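Ketoacyl_synth_N domain-containing protein (Photorhabdus luminescens subsp. laumondii, PDB 6SMO) probably serves as a beta-ketoacyl synthase family subunit in polyketide assembly, pairing with a second ketoacyl synthase and lying against a bound linear polyketide-like aldehyde. Local coordinates at residues 52-58 / 71-75; 64-69 / 105-109. One frame throughout, in Å; residues are numbered along the deposited sequence.

Contact 1 of 2, residues 52-58 / 71-75; sequences FDGAKYI and VYGIV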
ATOM      1  N   PHE C  52      25.241  -5.858  12.468  1.00 69.77           N
ATOM      2  CA  PHE C  52      24.567  -5.638  11.161  1.00 70.41           C
ATOM      3  C   PHE C  52      24.898  -4.238  10.632  1.00 71.22           C
ATOM      4  O   PHE C  52      24.850  -3.266  11.412  1.00 69.93           O
ATOM      5  CB  PHE C  52      23.050  -5.813  11.281  1.00 69.32           C
ATOM      6  CG  PHE C  52      22.307  -5.608   9.984  1.00 68.28           C
ATOM      7  CD1 PHE C  52      22.250  -6.615   9.033  1.00 68.04           C
ATOM      8  CD2 PHE C  52      21.682  -4.402   9.704  1.00 67.40           C
ATOM      9  CE1 PHE C  52      21.576  -6.424   7.836  1.00 67.52           C
ATOM     10  CE2 PHE C  52      21.009  -4.212   8.506  1.00 67.12           C
ATOM     11  CZ  PHE C  52      20.956  -5.224   7.576  1.00 67.24           C
ATOM     12  N   ASP C  53      25.216  -4.154   9.336  1.00 73.50           N
ATOM     13  CA  ASP C  53      25.391  -2.884   8.580  1.00 75.60           C
ATOM     14  C   ASP C  53      25.058  -3.142   7.106  1.00 76.12           C
ATOM     15  O   ASP C  53      25.518  -4.169   6.568  1.00 76.04           O
ATOM     16  CB  ASP C  53      26.806  -2.323   8.747  1.00 77.59           C
ATOM     17  CG  ASP C  53      26.993  -0.933   8.160  1.00 78.99           C
ATOM     18  OD1 ASP C  53      26.007  -0.167   8.134  1.00 79.00           O
ATOM     19  OD2 ASP C  53      28.123  -0.627   7.731  1.00 80.93           O
ATOM     20  N   GLY C  54      24.291  -2.237   6.489  1.00 76.64           N
ATOM     21  CA  GLY C  54      23.814  -2.350   5.095  1.00 76.92           C
ATOM     22  C   GLY C  54      24.641  -1.505   4.141  1.00 77.26           C
ATOM     23  O   GLY C  54      24.040  -0.841   3.272  1.00 76.99           O
ATOM     24  N   ALA C  55      25.970  -1.530   4.293  1.00 77.14           N
ATOM     25  CA  ALA C  55      26.944  -0.813   3.437  1.00 76.29           C
ATOM     26  C   ALA C  55      27.364  -1.714   2.269  1.00 77.37           C
ATOM     27  O   ALA C  55      27.478  -1.198   1.139  1.00 75.50           O
ATOM     28  CB  ALA C  55      28.135  -0.380   4.257  1.00 76.77           C
ATOM     29  N   LYS C  56      27.580  -3.007   2.537  1.00 78.36           N
ATOM     30  CA  LYS C  56      28.033  -4.014   1.538  1.00 79.04           C
ATOM     31  C   LYS C  56      26.895  -4.328   0.558  1.00 77.32           C
ATOM     32  O   LYS C  56      27.184  -4.467  -0.647  1.00 79.95           O
ATOM     33  CB  LYS C  56      28.511  -5.294   2.231  1.00 80.62           C
ATOM     34  CG  LYS C  56      29.238  -6.281   1.327  1.00 82.12           C
ATOM     35  CD  LYS C  56      29.520  -7.619   1.977  1.00 83.01           C
ATOM     36  CE  LYS C  56      30.607  -7.554   3.029  1.00 83.59           C
ATOM     37  NZ  LYS C  56      30.881  -8.887   3.614  1.00 84.30           N
ATOM     38  N   TYR C  57      25.660  -4.444   1.056  1.00 74.79           N
ATOM     39  CA  TYR C  57      24.459  -4.837   0.271  1.00 71.41           C
ATOM     40  C   TYR C  57      23.969  -3.657  -0.579  1.00 69.04           C
ATOM     41  O   TYR C  57      23.866  -3.814  -1.813  1.00 69.61           O
ATOM     42  CB  TYR C  57      23.342  -5.332   1.193  1.00 71.06           C
ATOM     43  CG  TYR C  57      23.643  -6.622   1.914  1.00 70.80           C
ATOM     44  CD1 TYR C  57      23.393  -7.848   1.320  1.00 71.12           C
ATOM     45  CD2 TYR C  57      24.168  -6.618   3.196  1.00 70.82           C
ATOM     46  CE1 TYR C  57      23.662  -9.038   1.978  1.00 71.46           C
ATOM     47  CE2 TYR C  57      24.444  -7.798   3.868  1.00 71.51           C
ATOM     48  CZ  TYR C  57      24.190  -9.014   3.257  1.00 71.90           C
ATOM     49  OH  TYR C  57      24.458 -10.181   3.911  1.00 71.96           O
ATOM     50  N   ILE C  58      23.674  -2.523   0.066  1.00 66.85           N
ATOM     51  CA  ILE C  58      23.033  -1.327  -0.562  1.00 65.73           C
ATOM     52  C   ILE C  58      24.081  -0.216  -0.720  1.00 64.66           C
ATOM     53  O   ILE C  58      24.844   0.021   0.237  1.00 66.42           O
ATOM     54  CB  ILE C  58      21.819  -0.861   0.271  1.00 65.02           C
ATOM     55  CG1 ILE C  58      20.827  -2.001   0.517  1.00 64.59           C
ATOM     56  CG2 ILE C  58      21.140   0.335  -0.380  1.00 65.09           C
ATOM     57  CD1 ILE C  58      19.878  -1.753   1.665  1.00 64.18           C
ATOM     58  N   VAL C  71      15.633  -1.179   4.147  1.00 41.07           N
ATOM     59  CA  VAL C  71      17.025  -1.722   4.199  1.00 41.30           C
ATOM     60  C   VAL C  71      16.959  -3.198   4.618  1.00 41.12           C
ATOM     61  O   VAL C  71      17.586  -4.029   3.934  1.00 41.48           O
ATOM     62  CB  VAL C  71      17.928  -0.898   5.140  1.00 41.63           C
ATOM     63  CG1 VAL C  71      19.263  -1.581   5.407  1.00 42.04           C
ATOM     64  CG2 VAL C  71      18.153   0.510   4.611  1.00 41.75           C
ATOM     65  N   TYR C  72      16.221  -3.503   5.692  1.00 40.68           N
ATOM     66  CA  TYR C  72      16.030  -4.876   6.236  1.00 40.60           C
ATOM     67  C   TYR C  72      15.362  -5.769   5.184  1.00 40.45           C
ATOM     68  O   TYR C  72      15.698  -6.967   5.109  1.00 40.06           O
ATOM     69  CB  TYR C  72      15.184  -4.860   7.513  1.00 40.28           C
ATOM     70  CG  TYR C  72      15.750  -4.095   8.684  1.00 40.37           C
ATOM     71  CD1 TYR C  72      17.116  -3.990   8.899  1.00 40.66           C
ATOM     72  CD2 TYR C  72      14.906  -3.496   9.607  1.00 40.20           C
ATOM     73  CE1 TYR C  72      17.627  -3.290   9.982  1.00 41.05           C
ATOM     74  CE2 TYR C  72      15.399  -2.798  10.698  1.00 40.46           C
ATOM     75  CZ  TYR C  72      16.765  -2.695  10.887  1.00 41.05           C
ATOM     76  OH  TYR C  72      17.258  -2.008  11.959  1.00 41.67           O
ATOM     77  N   GLY C  73      14.435  -5.203   4.405  1.00 40.44           N
ATOM     78  CA  GLY C  73      13.676  -5.917   3.359  1.00 40.36           C
ATOM     79  C   GLY C  73      14.567  -6.371   2.215  1.00 40.69           C
ATOM     80  O   GLY C  73      14.435  -7.538   1.798  1.00 40.48           O
ATOM     81  N   ILE C  74      15.447  -5.488   1.733  1.00 41.47           N
ATOM     82  CA  ILE C  74      16.312  -5.716   0.533  1.00 41.66           C
ATOM     83  C   ILE C  74      17.366  -6.786   0.855  1.00 41.78           C
ATOM     84  O   ILE C  74      17.595  -7.653  -0.013  1.00 41.85           O
ATOM     85  CB  ILE C  74      16.942  -4.391   0.048  1.00 41.68           C
ATOM     86  CG1 ILE C  74      15.874  -3.413  -0.453  1.00 41.36           C
ATOM     87  CG2 ILE C  74      18.001  -4.643  -1.017  1.00 41.99           C
ATOM     88  CD1 ILE C  74      16.315  -1.968  -0.465  1.00 41.60           C
ATOM     89  N   VAL C  75      17.979  -6.734   2.045  1.00 42.11           N
ATOM     90  CA  VAL C  75      19.032  -7.704   2.482  1.00 42.81           C
ATOM     91  C   VAL C  75      18.399  -9.091   2.654  1.00 42.90           C
ATOM     92  O   VAL C  75      19.082 -10.086   2.344  1.00 43.51           O
ATOM     93  CB  VAL C  75      19.767  -7.252   3.762  1.00 43.22           C
ATOM     94  CG1 VAL C  75      20.502  -5.936   3.556  1.00 43.22           C
ATOM     95  CG2 VAL C  75      18.850  -7.164   4.973  1.00 43.22           C
TER
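Val-75 is the knob of this contact, and Tyr-57 and Phe-52 form the hollow that takes it. Val-75 CG1 lies over one face of the Tyr-57 ring in a CH-pi contact, 4.0 Å from the ring centroid. The closest approach there is Val-75 CG1 to Tyr-57 CG, at 3.6 Å. Val-75 CG2 meets the edge of the Phe-52 ring, with Phe-52 CZ 3.9 Å away. The first torsion of Val-75 (-62°) turns CG1 opposite the carbonyl carbon and leaves CG2 between the backbone N and that carbon, which sends CG1 mainly to Tyr-57 and CG2 to Phe-52. Phe-52 extends straight at the helix, because its CG stands opposite its own backbone N (chi1 -180°). The corner atom Phe-52 CE2 reaches the Tyr-72 ring, 3.8 Å from Tyr-72 CE1. The two rings meet obliquely, their planes at 58°. Ile-58 supplies the second knob. Ile-58 CD1 rests on Val-71 CG1 at 3.8 Å and reaches Ile-74 CD1 at 4.2 Å, so the tip drops between residues one turn of the helix offers.

The helix is 68-84, and the loop 52-58 packs against it between strand 46-47 and helix 60-63. Ile-13 of strand 5-13 packs on Phe-52, Tyr-72 and Val-75, which ties the loop and helix to the sheet of this thiolase-like domain. The contact is apolar throughout. The hydroxyl of Tyr-72 turns instead to Glu-220, in a weak bond. Shape and the burial of Ile-58, Val-71, Ile-74 and Val-75, more than directed polar bonds, hold the loop on the helix; Tyr-57 remains exposed.

Contact 2 of 2, residues 64-69 / 105-109; sequences RKIDEF and GGWQH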
ATOM      1  N   ARG C  64      20.783   6.434   1.476  1.00 54.19           N
ATOM      2  CA  ARG C  64      20.567   7.826   1.960  1.00 54.92           C
ATOM      3  C   ARG C  64      19.066   8.145   2.021  1.00 52.52           C
ATOM      4  O   ARG C  64      18.658   8.850   2.964  1.00 51.52           O
ATOM      5  CB  ARG C  64      21.264   8.826   1.029  1.00 57.21           C
ATOM      6  CG  ARG C  64      21.792  10.073   1.724  1.00 59.43           C
ATOM      7  CD  ARG C  64      21.762  11.291   0.819  1.00 61.17           C
ATOM      8  NE  ARG C  64      20.463  11.951   0.863  1.00 62.00           N
ATOM      9  CZ  ARG C  64      20.038  12.735   1.853  1.00 62.47           C
ATOM     10  NH1 ARG C  64      18.832  13.277   1.790  1.00 62.50           N
ATOM     11  NH2 ARG C  64      20.806  12.975   2.903  1.00 63.23           N
ATOM     12  N   LYS C  65      18.284   7.639   1.058  1.00 50.46           N
ATOM     13  CA  LYS C  65      16.905   8.113   0.750  1.00 49.02           C
ATOM     14  C   LYS C  65      15.846   7.064   1.124  1.00 48.45           C
ATOM     15  O   LYS C  65      14.679   7.266   0.729  1.00 49.16           O
ATOM     16  CB  LYS C  65      16.800   8.485  -0.735  1.00 48.67           C
ATOM     17  CG  LYS C  65      17.151   7.382  -1.728  1.00 48.61           C
ATOM     18  CD  LYS C  65      17.126   7.836  -3.173  1.00 48.56           C
ATOM     19  CE  LYS C  65      18.396   8.549  -3.586  1.00 48.61           C
ATOM     20  NZ  LYS C  65      18.204   9.354  -4.816  1.00 48.72           N
ATOM     21  N   ILE C  66      16.209   6.008   1.865  1.00 47.59           N
ATOM     22  CA  ILE C  66      15.260   4.938   2.308  1.00 47.08           C
ATOM     23  C   ILE C  66      15.371   4.741   3.826  1.00 46.61           C
ATOM     24  O   ILE C  66      16.467   4.960   4.379  1.00 46.79           O
ATOM     25  CB  ILE C  66      15.489   3.619   1.541  1.00 46.69           C
ATOM     26  CG1 ILE C  66      16.857   2.998   1.846  1.00 47.09           C
ATOM     27  CG2 ILE C  66      15.275   3.832   0.049  1.00 46.63           C
ATOM     28  CD1 ILE C  66      17.084   1.646   1.207  1.00 47.05           C
ATOM     29  N   ASP C  67      14.265   4.330   4.457  1.00 46.23           N
ATOM     30  CA  ASP C  67      14.172   4.010   5.907  1.00 45.99           C
ATOM     31  C   ASP C  67      14.760   2.613   6.144  1.00 45.88           C
ATOM     32  O   ASP C  67      14.919   1.866   5.160  1.00 45.98           O
ATOM     33  CB  ASP C  67      12.725   4.101   6.398  1.00 45.51           C
ATOM     34  CG  ASP C  67      12.587   4.051   7.910  1.00 45.26           C
ATOM     35  OD1 ASP C  67      12.677   5.121   8.540  1.00 46.27           O
ATOM     36  OD2 ASP C  67      12.404   2.940   8.445  1.00 44.91           O
ATOM     37  N   GLU C  68      15.057   2.279   7.404  1.00 45.96           N
ATOM     38  CA  GLU C  68      15.737   1.019   7.818  1.00 46.25           C
ATOM     39  C   GLU C  68      14.855  -0.205   7.534  1.00 44.76           C
ATOM     40  O   GLU C  68      15.431  -1.293   7.338  1.00 45.05           O
ATOM     41  CB  GLU C  68      16.120   1.084   9.300  1.00 47.09           C
ATOM     42  CG  GLU C  68      17.265   2.040   9.590  1.00 48.69           C
ATOM     43  CD  GLU C  68      18.581   1.680   8.921  1.00 50.17           C
ATOM     44  OE1 GLU C  68      18.958   0.491   8.955  1.00 51.12           O
ATOM     45  OE2 GLU C  68      19.222   2.590   8.358  1.00 50.86           O
ATOM     46  N   PHE C  69      13.525  -0.057   7.512  1.00 43.40           N
ATOM     47  CA  PHE C  69      12.573  -1.174   7.258  1.00 42.37           C
ATOM     48  C   PHE C  69      12.718  -1.640   5.803  1.00 41.42           C
ATOM     49  O   PHE C  69      12.591  -2.854   5.550  1.00 40.37           O
ATOM     50  CB  PHE C  69      11.135  -0.783   7.619  1.00 41.87           C
ATOM     51  CG  PHE C  69      10.305  -0.213   6.495  1.00 41.52           C
ATOM     52  CD1 PHE C  69      10.322   1.146   6.220  1.00 41.59           C
ATOM     53  CD2 PHE C  69       9.489  -1.030   5.727  1.00 41.01           C
ATOM     54  CE1 PHE C  69       9.552   1.673   5.194  1.00 41.15           C
ATOM     55  CE2 PHE C  69       8.720  -0.501   4.699  1.00 40.66           C
ATOM     56  CZ  PHE C  69       8.753   0.849   4.435  1.00 40.85           C
ATOM     57  N   GLY C 105       5.423   1.371   9.144  1.00 37.13           N
ATOM     58  CA  GLY C 105       6.054   2.233   8.124  1.00 37.16           C
ATOM     59  C   GLY C 105       7.521   2.487   8.430  1.00 37.59           C
ATOM     60  O   GLY C 105       8.187   1.558   8.931  1.00 38.42           O
ATOM     61  N   GLY C 106       8.005   3.700   8.146  1.00 37.37           N
ATOM     62  CA  GLY C 106       9.416   4.101   8.321  1.00 37.47           C
ATOM     63  C   GLY C 106       9.547   5.469   8.969  1.00 37.50           C
ATOM     64  O   GLY C 106       9.812   6.445   8.240  1.00 36.76           O
ATOM     65  N   TRP C 107       9.393   5.533  10.294  1.00 37.94           N
ATOM     66  CA  TRP C 107       9.408   6.791  11.091  1.00 38.68           C
ATOM     67  C   TRP C 107      10.845   7.276  11.321  1.00 40.14           C
ATOM     68  O   TRP C 107      11.024   8.500  11.467  1.00 40.28           O
ATOM     69  CB  TRP C 107       8.656   6.605  12.416  1.00 38.80           C
ATOM     70  CG  TRP C 107       7.187   6.865  12.299  1.00 38.41           C
ATOM     71  CD1 TRP C 107       6.183   5.940  12.254  1.00 38.14           C
ATOM     72  CD2 TRP C 107       6.554   8.151  12.184  1.00 38.51           C
ATOM     73  NE1 TRP C 107       4.970   6.563  12.134  1.00 38.23           N
ATOM     74  CE2 TRP C 107       5.166   7.918  12.086  1.00 38.41           C
ATOM     75  CE3 TRP C 107       7.022   9.470  12.163  1.00 38.95           C
ATOM     76  CZ2 TRP C 107       4.246   8.960  11.966  1.00 38.88           C
ATOM     77  CZ3 TRP C 107       6.113  10.498  12.045  1.00 39.34           C
ATOM     78  CH2 TRP C 107       4.743  10.244  11.948  1.00 39.26           C
ATOM     79  N   GLN C 108      11.821   6.362  11.350  1.00 41.39           N
ATOM     80  CA  GLN C 108      13.250   6.662  11.648  1.00 42.91           C
ATOM     81  C   GLN C 108      13.781   7.728  10.679  1.00 43.27           C
ATOM     82  O   GLN C 108      14.592   8.565  11.123  1.00 44.64           O
ATOM     83  CB  GLN C 108      14.097   5.387  11.573  1.00 43.64           C
ATOM     84  CG  GLN C 108      15.582   5.611  11.830  1.00 44.48           C
ATOM     85  CD  GLN C 108      15.850   6.254  13.170  1.00 45.02           C
ATOM     86  OE1 GLN C 108      15.502   5.717  14.219  1.00 45.85           O
ATOM     87  NE2 GLN C 108      16.482   7.416  13.142  1.00 45.27           N
ATOM     88  N   HIS C 109      13.340   7.700   9.415  1.00 43.07           N
ATOM     89  CA  HIS C 109      13.865   8.552   8.314  1.00 42.94           C
ATOM     90  C   HIS C 109      13.221   9.946   8.327  1.00 43.72           C
ATOM     91  O   HIS C 109      13.844  10.868   7.762  1.00 45.05           O
ATOM     92  CB  HIS C 109      13.663   7.863   6.954  1.00 42.26           C
ATOM     93  CG  HIS C 109      14.621   8.315   5.903  1.00 41.10           C
ATOM     94  ND1 HIS C 109      14.351   9.376   5.059  1.00 40.61           N
ATOM     95  CD2 HIS C 109      15.841   7.854   5.552  1.00 40.27           C
ATOM     96  CE1 HIS C 109      15.366   9.549   4.237  1.00 40.01           C
ATOM     97  NE2 HIS C 109      16.292   8.627   4.520  1.00 39.83           N
TER
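His-109 NE2 donates to Arg-64 O over 2.8 Å, and the bond is fairly straight at 162°. The carbonyl oxygen lies in the imidazole plane, though the donor is tilted from the plane of the carbonyl group. Beside this bond, His-109 CD2 rests 3.2 Å from Ile-66 O. The backbone N of His-109 donates to Asp-67 OD1, 2.8 Å away and more bent. Asp-67 thus holds both ends of its carboxylate in use, since OD2 accepts a weak bond from Phe-69 N. This is a capping bond, with Asp-67 at the N-cap position of helix 68-84 in the ketoacyl synthase N-terminal domain. Its side chain, with CG opposite the backbone N (chi1 -169°), lies against Gly-106, whose CA is 3.2 Å from Asp-67 CG. The Phe-69 ring packs against the glycines, with Gly-105 O over one face, 3.5 Å from Phe-69 CD1.

Further out, Asn-102 accepts a weak bond from Gly-105 N and touches the Phe-69 side chain. Trp-107 sets off away from 64-69 and meets Trp-133, a residue of the ligand pocket, edge-to-face. Lys-65 NZ bonds to Tyr-128 OH. Outside the two segments, Arg-64 NH1 pairs with an acidic side chain of another protein chain.

From the N terminus, the chain passes strand 5-13 and strand 46-47 before reaching loop 52-58. It then runs through helix 60-63 and turns through 64-69 into helix 68-84. Contact 1 closes a short loop of 12 residues here, bringing the start of helix 68-84 back onto 52-58. Contact 2 closes a longer one: 35 residues, with most of helix 68-84 and strand 96-101, separate 64-69 from 105-109. The two loops cross, since their segments alternate along the chain. Their centres are about 12 Å apart. Ile-66 CD1 joins them by packing on Val-71 and Ile-74. Together they tie the first turns of one helix to the loops after strands 46-47 and 96-101.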